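Local coordinates for plasmin and fibronectin-binding protein A (Streptococcus pneumoniae, PDB 4MR0) that acts as a fibronectin-dependent adhesin and invasin and binds human fibronectin, plasmin, plasminogen and serum albumin, at residues K460-N473 against V488-G502. Sequence-based numbering, arbitrary orientation.
Sequences KVSDITVTKNVINN and VSDNLVVSENSIFGG
Ile464 and Leu492, paired in parallel strands 462-467 and 490-495, illustrate how successive coils of a solenoid repeat one another: the strand axes run 4.7 Å apart and only 2° from parallel. Backbone bonds do most of the joining. Val493 N reaches Ile464 O, Val466 N returns to Val493 O, and after the turn the backbone bonding resumes with Ser498 N to Asn469 O, Ile471 N to Ser498 O and Phe500 N to Ile471 O (2.7 Å).

At the corner, where Lys468 and Glu496 both adopt left-handed backbone angles, the amide of Asn497 takes over from the backbone bonding. Its CG lies beside its own backbone N (chi1 -65°), which turns the amide towards the neighbouring coil. Asn497 ND2 donates to Val466 O at 2.8 Å, nearly straight but from well above the carbonyl plane, while Ser495 N arrives from the opposite face, so two donors grip one oxygen. OD1 of the same Asn497 accepts Asn469 N at 2.9 Å. Asn520 repeats the pattern one coil on, bonding to Val494 O and Asn497 N, which makes this an asparagine ladder. Also at this turn, Lys468 and Glu496 project side by side, Lys468 NZ staying 4.5 Å from Glu496 OE1, beyond a salt bridge.

Apolar contacts fill the interior. Ile464 meets two neighbours: its CB lies 3.8 Å from Leu492 CD1, and its CG1 touches Val488 CG1. Ile471 and Ile499 continue this inner face, both resting on Ile483.

On the outer face, Phe500 lies alongside Asn472, whose OD1 sits 3.5 Å from Phe500 CD1 with amide and ring planes 49° apart; Asn472 ND2 is hydrogen-bonded to Asn439 OD1, and the ring also stacks with Tyr523.

In-register parallel strands, aliphatic stacks inside and asparagines lined up at a turn from coil to coil are characteristic of the right-handed parallel beta-helix of pectate lyase-like proteins, here joining the fourth and fifth PbH1 repeats.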
ATOM      1  N   LYS A 460      -2.797 -21.561   3.525  1.00 25.99           N
ATOM      2  CA  LYS A 460      -3.996 -21.499   2.701  1.00 25.23           C
ATOM      3  C   LYS A 460      -4.551 -20.089   2.529  1.00 22.83           C
ATOM      4  O   LYS A 460      -4.510 -19.271   3.448  1.00 22.18           O
ATOM      5  CB  LYS A 460      -5.088 -22.391   3.296  1.00 26.37           C
ATOM      6  CG  LYS A 460      -4.740 -23.871   3.332  1.00 30.06           C
ATOM      7  CD  LYS A 460      -5.864 -24.677   3.964  1.00 33.45           C
ATOM      8  CE  LYS A 460      -5.483 -26.148   4.102  1.00 36.41           C
ATOM      9  NZ  LYS A 460      -6.568 -26.951   4.739  1.00 39.85           N
ATOM     10  N   VAL A 461      -5.065 -19.830   1.331  1.00 21.42           N
ATOM     11  CA  VAL A 461      -5.686 -18.556   0.970  1.00 20.09           C
ATOM     12  C   VAL A 461      -7.169 -18.897   0.834  1.00 20.80           C
ATOM     13  O   VAL A 461      -7.533 -19.796   0.071  1.00 20.08           O
ATOM     14  CB  VAL A 461      -5.147 -18.036  -0.390  1.00 19.43           C
ATOM     15  CG1 VAL A 461      -5.945 -16.820  -0.847  1.00 17.59           C
ATOM     16  CG2 VAL A 461      -3.674 -17.679  -0.263  1.00 16.38           C
ATOM     17  N   SER A 462      -8.024 -18.197   1.571  1.00 20.10           N
ATOM     18  CA  SER A 462      -9.452 -18.490   1.516  1.00 18.69           C
ATOM     19  C   SER A 462     -10.335 -17.291   1.815  1.00 18.65           C
ATOM     20  O   SER A 462      -9.860 -16.254   2.278  1.00 17.05           O
ATOM     21  CB  SER A 462      -9.777 -19.614   2.501  1.00 20.01           C
ATOM     22  OG  SER A 462      -9.333 -19.262   3.797  1.00 20.82           O
ATOM     23  N   ASP A 463     -11.631 -17.451   1.549  1.00 18.46           N
ATOM     24  CA  ASP A 463     -12.618 -16.399   1.772  1.00 18.81           C
ATOM     25  C   ASP A 463     -12.215 -15.168   0.973  1.00 16.75           C
ATOM     26  O   ASP A 463     -11.910 -14.115   1.527  1.00 15.54           O
ATOM     27  CB  ASP A 463     -12.712 -16.080   3.265  1.00 23.97           C
ATOM     28  CG  ASP A 463     -13.217 -17.262   4.073  1.00 30.93           C
ATOM     29  OD1 ASP A 463     -14.399 -17.635   3.910  1.00 34.19           O
ATOM     30  OD2 ASP A 463     -12.430 -17.827   4.863  1.00 36.60           O
ATOM     31  N   ILE A 464     -12.219 -15.331  -0.344  1.00 16.11           N
ATOM     32  CA  ILE A 464     -11.842 -14.279  -1.273  1.00 14.35           C
ATOM     33  C   ILE A 464     -13.090 -13.874  -2.048  1.00 13.44           C
ATOM     34  O   ILE A 464     -13.773 -14.731  -2.608  1.00 14.23           O
ATOM     35  CB  ILE A 464     -10.794 -14.791  -2.291  1.00 13.95           C
ATOM     36  CG1 ILE A 464      -9.572 -15.360  -1.558  1.00 16.18           C
ATOM     37  CG2 ILE A 464     -10.406 -13.668  -3.236  1.00 12.42           C
ATOM     38  CD1 ILE A 464      -8.891 -14.377  -0.610  1.00 16.90           C
ATOM     39  N   THR A 465     -13.374 -12.575  -2.089  1.00 14.00           N
ATOM     40  CA  THR A 465     -14.545 -12.069  -2.802  1.00 14.72           C
ATOM     41  C   THR A 465     -14.168 -10.946  -3.758  1.00 15.91           C
ATOM     42  O   THR A 465     -13.574  -9.942  -3.351  1.00 14.87           O
ATOM     43  CB  THR A 465     -15.613 -11.526  -1.817  1.00 17.43           C
ATOM     44  OG1 THR A 465     -16.086 -12.591  -0.984  1.00 17.98           O
ATOM     45  CG2 THR A 465     -16.794 -10.918  -2.573  1.00 17.67           C
ATOM     46  N   VAL A 466     -14.511 -11.123  -5.031  1.00 14.99           N
ATOM     47  CA  VAL A 466     -14.242 -10.124  -6.058  1.00 15.34           C
ATOM     48  C   VAL A 466     -15.597  -9.826  -6.695  1.00 16.45           C
ATOM     49  O   VAL A 466     -16.090 -10.601  -7.530  1.00 15.48           O
ATOM     50  CB  VAL A 466     -13.271 -10.658  -7.130  1.00 15.69           C
ATOM     51  CG1 VAL A 466     -12.984  -9.567  -8.148  1.00 14.78           C
ATOM     52  CG2 VAL A 466     -11.969 -11.135  -6.473  1.00 14.82           C
ATOM     53  N   THR A 467     -16.192  -8.702  -6.307  1.00 16.17           N
ATOM     54  CA  THR A 467     -17.522  -8.354  -6.800  1.00 17.54           C
ATOM     55  C   THR A 467     -17.725  -6.929  -7.286  1.00 17.84           C
ATOM     56  O   THR A 467     -17.122  -5.988  -6.775  1.00 16.36           O
ATOM     57  CB  THR A 467     -18.575  -8.584  -5.702  1.00 17.21           C
ATOM     58  OG1 THR A 467     -18.209  -7.817  -4.543  1.00 18.62           O
ATOM     59  CG2 THR A 467     -18.660 -10.052  -5.330  1.00 16.22           C
ATOM     60  N   LYS A 468     -18.619  -6.791  -8.264  1.00 17.44           N
ATOM     61  CA  LYS A 468     -18.994  -5.502  -8.822  1.00 18.47           C
ATOM     62  C   LYS A 468     -17.873  -4.551  -9.209  1.00 18.93           C
ATOM     63  O   LYS A 468     -18.039  -3.337  -9.152  1.00 19.43           O
ATOM     64  CB  LYS A 468     -19.962  -4.797  -7.865  1.00 21.74           C
ATOM     65  CG  LYS A 468     -21.317  -5.503  -7.768  1.00 24.57           C
ATOM     66  CD  LYS A 468     -22.329  -4.730  -6.933  1.00 28.96           C
ATOM     67  CE  LYS A 468     -23.707  -5.403  -7.013  1.00 33.14           C
ATOM     68  NZ  LYS A 468     -24.743  -4.735  -6.164  1.00 36.43           N
ATOM     69  N   ASN A 469     -16.732  -5.098  -9.605  1.00 19.13           N
ATOM     70  CA  ASN A 469     -15.631  -4.261 -10.042  1.00 19.03           C
ATOM     71  C   ASN A 469     -15.828  -3.980 -11.528  1.00 20.43           C
ATOM     72  O   ASN A 469     -16.429  -4.786 -12.249  1.00 20.42           O
ATOM     73  CB  ASN A 469     -14.295  -4.971  -9.838  1.00 18.54           C
ATOM     74  CG  ASN A 469     -14.012  -5.263  -8.388  1.00 15.75           C
ATOM     75  OD1 ASN A 469     -14.290  -6.354  -7.893  1.00 17.00           O
ATOM     76  ND2 ASN A 469     -13.464  -4.283  -7.692  1.00 13.40           N
ATOM     77  N   VAL A 470     -15.319  -2.841 -11.980  1.00 19.21           N
ATOM     78  CA  VAL A 470     -15.422  -2.466 -13.382  1.00 20.56           C
ATOM     79  C   VAL A 470     -14.024  -2.315 -13.961  1.00 22.26           C
ATOM     80  O   VAL A 470     -13.253  -1.449 -13.540  1.00 22.98           O
ATOM     81  CB  VAL A 470     -16.180  -1.134 -13.559  1.00 20.64           C
ATOM     82  CG1 VAL A 470     -16.149  -0.710 -15.026  1.00 21.67           C
ATOM     83  CG2 VAL A 470     -17.613  -1.285 -13.081  1.00 20.78           C
ATOM     84  N   ILE A 471     -13.702  -3.166 -14.926  1.00 21.41           N
ATOM     85  CA  ILE A 471     -12.402  -3.133 -15.559  1.00 21.77           C
ATOM     86  C   ILE A 471     -12.499  -2.635 -17.000  1.00 22.64           C
ATOM     87  O   ILE A 471     -13.146  -3.256 -17.840  1.00 21.84           O
ATOM     88  CB  ILE A 471     -11.763  -4.536 -15.554  1.00 22.33           C
ATOM     89  CG1 ILE A 471     -11.581  -5.009 -14.107  1.00 23.48           C
ATOM     90  CG2 ILE A 471     -10.422  -4.511 -16.296  1.00 21.95           C
ATOM     91  CD1 ILE A 471     -10.975  -6.401 -13.974  1.00 25.11           C
ATOM     92  N   ASN A 472     -11.863  -1.501 -17.269  1.00 23.65           N
ATOM     93  CA  ASN A 472     -11.845  -0.929 -18.611  1.00 26.12           C
ATOM     94  C   ASN A 472     -10.437  -1.109 -19.171  1.00 26.47           C
ATOM     95  O   ASN A 472      -9.560  -0.270 -18.961  1.00 26.88           O
ATOM     96  CB  ASN A 472     -12.202   0.559 -18.567  1.00 25.39           C
ATOM     97  CG  ASN A 472     -13.583   0.807 -18.003  1.00 25.91           C
ATOM     98  OD1 ASN A 472     -14.567   0.241 -18.478  1.00 25.58           O
ATOM     99  ND2 ASN A 472     -13.666   1.661 -16.986  1.00 25.06           N
ATOM    100  N   ASN A 473     -10.222  -2.217 -19.868  1.00 28.23           N
ATOM    101  CA  ASN A 473      -8.918  -2.502 -20.441  1.00 31.26           C
ATOM    102  C   ASN A 473      -8.879  -2.242 -21.949  1.00 34.07           C
ATOM    103  O   ASN A 473      -9.420  -3.023 -22.735  1.00 33.07           O
ATOM    104  CB  ASN A 473      -8.527  -3.961 -20.167  1.00 28.67           C
ATOM    105  CG  ASN A 473      -7.060  -4.238 -20.470  1.00 29.76           C
ATOM    106  OD1 ASN A 473      -6.402  -3.462 -21.167  1.00 29.23           O
ATOM    107  ND2 ASN A 473      -6.544  -5.349 -19.952  1.00 25.65           N
ATOM    108  N   VAL A 488      -6.961 -20.689  -4.609  1.00 21.55           N
ATOM    109  CA  VAL A 488      -7.771 -20.260  -3.477  1.00 21.31           C
ATOM    110  C   VAL A 488      -8.347 -21.572  -2.939  1.00 22.01           C
ATOM    111  O   VAL A 488      -8.977 -22.338  -3.676  1.00 22.42           O
ATOM    112  CB  VAL A 488      -8.904 -19.304  -3.923  1.00 22.09           C
ATOM    113  CG1 VAL A 488      -9.771 -18.923  -2.731  1.00 19.91           C
ATOM    114  CG2 VAL A 488      -8.302 -18.054  -4.552  1.00 20.46           C
ATOM    115  N   SER A 489      -8.118 -21.827  -1.656  1.00 21.19           N
ATOM    116  CA  SER A 489      -8.543 -23.064  -1.009  1.00 22.74           C
ATOM    117  C   SER A 489     -10.015 -23.239  -0.680  1.00 21.75           C
ATOM    118  O   SER A 489     -10.487 -24.368  -0.543  1.00 21.03           O
ATOM    119  CB  SER A 489      -7.749 -23.267   0.285  1.00 22.75           C
ATOM    120  OG  SER A 489      -6.359 -23.332   0.032  1.00 29.34           O
ATOM    121  N   ASP A 490     -10.745 -22.142  -0.533  1.00 22.27           N
ATOM    122  CA  ASP A 490     -12.152 -22.266  -0.178  1.00 22.36           C
ATOM    123  C   ASP A 490     -12.845 -20.915  -0.173  1.00 21.25           C
ATOM    124  O   ASP A 490     -12.204 -19.871  -0.018  1.00 18.83           O
ATOM    125  CB  ASP A 490     -12.255 -22.915   1.210  1.00 22.69           C
ATOM    126  CG  ASP A 490     -13.630 -23.492   1.502  1.00 26.02           C
ATOM    127  OD1 ASP A 490     -14.490 -23.530   0.593  1.00 25.32           O
ATOM    128  OD2 ASP A 490     -13.845 -23.925   2.656  1.00 27.15           O
ATOM    129  N   ASN A 491     -14.162 -20.952  -0.349  1.00 20.06           N
ATOM    130  CA  ASN A 491     -14.992 -19.757  -0.355  1.00 19.52           C
ATOM    131  C   ASN A 491     -14.529 -18.637  -1.275  1.00 19.18           C
ATOM    132  O   ASN A 491     -14.213 -17.535  -0.826  1.00 19.59           O
ATOM    133  CB  ASN A 491     -15.155 -19.236   1.076  1.00 22.91           C
ATOM    134  CG  ASN A 491     -15.987 -20.172   1.938  1.00 23.57           C
ATOM    135  OD1 ASN A 491     -17.107 -20.533   1.569  1.00 26.03           O
ATOM    136  ND2 ASN A 491     -15.447 -20.570   3.084  1.00 24.98           N
ATOM    137  N   LEU A 492     -14.482 -18.933  -2.568  1.00 17.54           N
ATOM    138  CA  LEU A 492     -14.107 -17.946  -3.569  1.00 16.43           C
ATOM    139  C   LEU A 492     -15.387 -17.477  -4.254  1.00 16.21           C
ATOM    140  O   LEU A 492     -16.186 -18.297  -4.708  1.00 14.06           O
ATOM    141  CB  LEU A 492     -13.175 -18.556  -4.622  1.00 15.56           C
ATOM    142  CG  LEU A 492     -12.912 -17.678  -5.857  1.00 16.00           C
ATOM    143  CD1 LEU A 492     -12.130 -16.443  -5.458  1.00 14.50           C
ATOM    144  CD2 LEU A 492     -12.137 -18.475  -6.910  1.00 17.41           C
ATOM    145  N   VAL A 493     -15.576 -16.163  -4.315  1.00 15.12           N
ATOM    146  CA  VAL A 493     -16.746 -15.576  -4.969  1.00 16.71           C
ATOM    147  C   VAL A 493     -16.291 -14.521  -5.972  1.00 16.51           C
ATOM    148  O   VAL A 493     -15.626 -13.548  -5.605  1.00 16.55           O
ATOM    149  CB  VAL A 493     -17.702 -14.896  -3.951  1.00 16.85           C
ATOM    150  CG1 VAL A 493     -18.813 -14.143  -4.697  1.00 18.75           C
ATOM    151  CG2 VAL A 493     -18.306 -15.942  -3.020  1.00 16.53           C
ATOM    152  N   VAL A 494     -16.636 -14.725  -7.239  1.00 16.83           N
ATOM    153  CA  VAL A 494     -16.287 -13.779  -8.297  1.00 15.61           C
ATOM    154  C   VAL A 494     -17.607 -13.510  -9.003  1.00 16.88           C
ATOM    155  O   VAL A 494     -18.057 -14.324  -9.817  1.00 18.03           O
ATOM    156  CB  VAL A 494     -15.275 -14.397  -9.289  1.00 16.22           C
ATOM    157  CG1 VAL A 494     -14.784 -13.332 -10.263  1.00 14.94           C
ATOM    158  CG2 VAL A 494     -14.109 -15.004  -8.521  1.00 14.38           C
ATOM    159  N   SER A 495     -18.237 -12.380  -8.694  1.00 16.35           N
ATOM    160  CA  SER A 495     -19.542 -12.099  -9.282  1.00 18.29           C
ATOM    161  C   SER A 495     -19.845 -10.657  -9.631  1.00 18.24           C
ATOM    162  O   SER A 495     -19.310  -9.726  -9.037  1.00 17.53           O
ATOM    163  CB  SER A 495     -20.636 -12.604  -8.341  1.00 17.60           C
ATOM    164  OG  SER A 495     -20.439 -13.964  -8.015  1.00 21.57           O
ATOM    165  N   GLU A 496     -20.731 -10.495 -10.608  1.00 19.64           N
ATOM    166  CA  GLU A 496     -21.178  -9.192 -11.076  1.00 21.13           C
ATOM    167  C   GLU A 496     -20.092  -8.189 -11.442  1.00 20.85           C
ATOM    168  O   GLU A 496     -20.277  -6.975 -11.314  1.00 20.09           O
ATOM    169  CB  GLU A 496     -22.141  -8.592 -10.052  1.00 24.81           C
ATOM    170  CG  GLU A 496     -23.396  -9.442  -9.885  1.00 29.65           C
ATOM    171  CD  GLU A 496     -24.377  -8.871  -8.885  1.00 33.25           C
ATOM    172  OE1 GLU A 496     -24.113  -8.950  -7.664  1.00 35.91           O
ATOM    173  OE2 GLU A 496     -25.414  -8.336  -9.325  1.00 36.40           O
ATOM    174  N   ASN A 497     -18.962  -8.696 -11.918  1.00 19.34           N
ATOM    175  CA  ASN A 497     -17.880  -7.827 -12.337  1.00 18.71           C
ATOM    176  C   ASN A 497     -18.106  -7.511 -13.817  1.00 19.34           C
ATOM    177  O   ASN A 497     -18.638  -8.345 -14.558  1.00 19.31           O
ATOM    178  CB  ASN A 497     -16.530  -8.530 -12.144  1.00 15.68           C
ATOM    179  CG  ASN A 497     -16.220  -8.817 -10.680  1.00 15.43           C
ATOM    180  OD1 ASN A 497     -15.896  -7.910  -9.913  1.00 13.69           O
ATOM    181  ND2 ASN A 497     -16.324 -10.083 -10.287  1.00 12.48           N
ATOM    182  N   SER A 498     -17.724  -6.306 -14.237  1.00 19.62           N
ATOM    183  CA  SER A 498     -17.861  -5.894 -15.632  1.00 22.50           C
ATOM    184  C   SER A 498     -16.469  -5.704 -16.233  1.00 23.40           C
ATOM    185  O   SER A 498     -15.670  -4.910 -15.734  1.00 24.16           O
ATOM    186  CB  SER A 498     -18.647  -4.582 -15.745  1.00 23.07           C
ATOM    187  OG  SER A 498     -20.012  -4.756 -15.408  1.00 26.39           O
ATOM    188  N   ILE A 499     -16.181  -6.434 -17.305  1.00 23.34           N
ATOM    189  CA  ILE A 499     -14.884  -6.342 -17.959  1.00 24.50           C
ATOM    190  C   ILE A 499     -14.995  -5.877 -19.412  1.00 26.43           C
ATOM    191  O   ILE A 499     -15.553  -6.581 -20.257  1.00 27.30           O
ATOM    192  CB  ILE A 499     -14.160  -7.701 -17.923  1.00 23.23           C
ATOM    193  CG1 ILE A 499     -14.061  -8.190 -16.475  1.00 23.62           C
ATOM    194  CG2 ILE A 499     -12.773  -7.569 -18.538  1.00 21.11           C
ATOM    195  CD1 ILE A 499     -13.393  -9.537 -16.319  1.00 25.89           C
ATOM    196  N   PHE A 500     -14.458  -4.691 -19.695  1.00 27.50           N
ATOM    197  CA  PHE A 500     -14.492  -4.129 -21.047  1.00 28.95           C
ATOM    198  C   PHE A 500     -13.116  -4.157 -21.711  1.00 30.99           C
ATOM    199  O   PHE A 500     -12.264  -3.319 -21.407  1.00 32.38           O
ATOM    200  CB  PHE A 500     -14.962  -2.668 -21.031  1.00 27.36           C
ATOM    201  CG  PHE A 500     -16.349  -2.463 -20.491  1.00 26.72           C
ATOM    202  CD1 PHE A 500     -16.598  -2.526 -19.123  1.00 26.76           C
ATOM    203  CD2 PHE A 500     -17.405  -2.163 -21.352  1.00 27.28           C
ATOM    204  CE1 PHE A 500     -17.883  -2.294 -18.619  1.00 25.80           C
ATOM    205  CE2 PHE A 500     -18.690  -1.931 -20.859  1.00 25.54           C
ATOM    206  CZ  PHE A 500     -18.928  -1.994 -19.489  1.00 25.33           C
ATOM    207  N   GLY A 501     -12.894  -5.110 -22.609  1.00 30.26           N
ATOM    208  CA  GLY A 501     -11.621  -5.171 -23.307  1.00 31.64           C
ATOM    209  C   GLY A 501     -10.592  -6.156 -22.795  1.00 32.56           C
ATOM    210  O   GLY A 501     -10.680  -6.648 -21.671  1.00 34.00           O
ATOM    211  N   GLY A 502      -9.608  -6.444 -23.639  1.00 32.76           N
ATOM    212  CA  GLY A 502      -8.559  -7.370 -23.263  1.00 33.94           C
ATOM    213  C   GLY A 502      -8.652  -8.697 -23.985  1.00 35.71           C
ATOM    214  O   GLY A 502      -9.312  -8.814 -25.018  1.00 35.33           O
TER
HETATM  215  O   HOH W   1      -4.734 -21.737  -0.763  1.00 17.08           O
HETATM  216  O   HOH W   2     -15.749 -15.366  -0.397  1.00 23.23           O
HETATM  217  O   HOH W   3      -8.277  -3.820 -25.107  1.00 32.70           O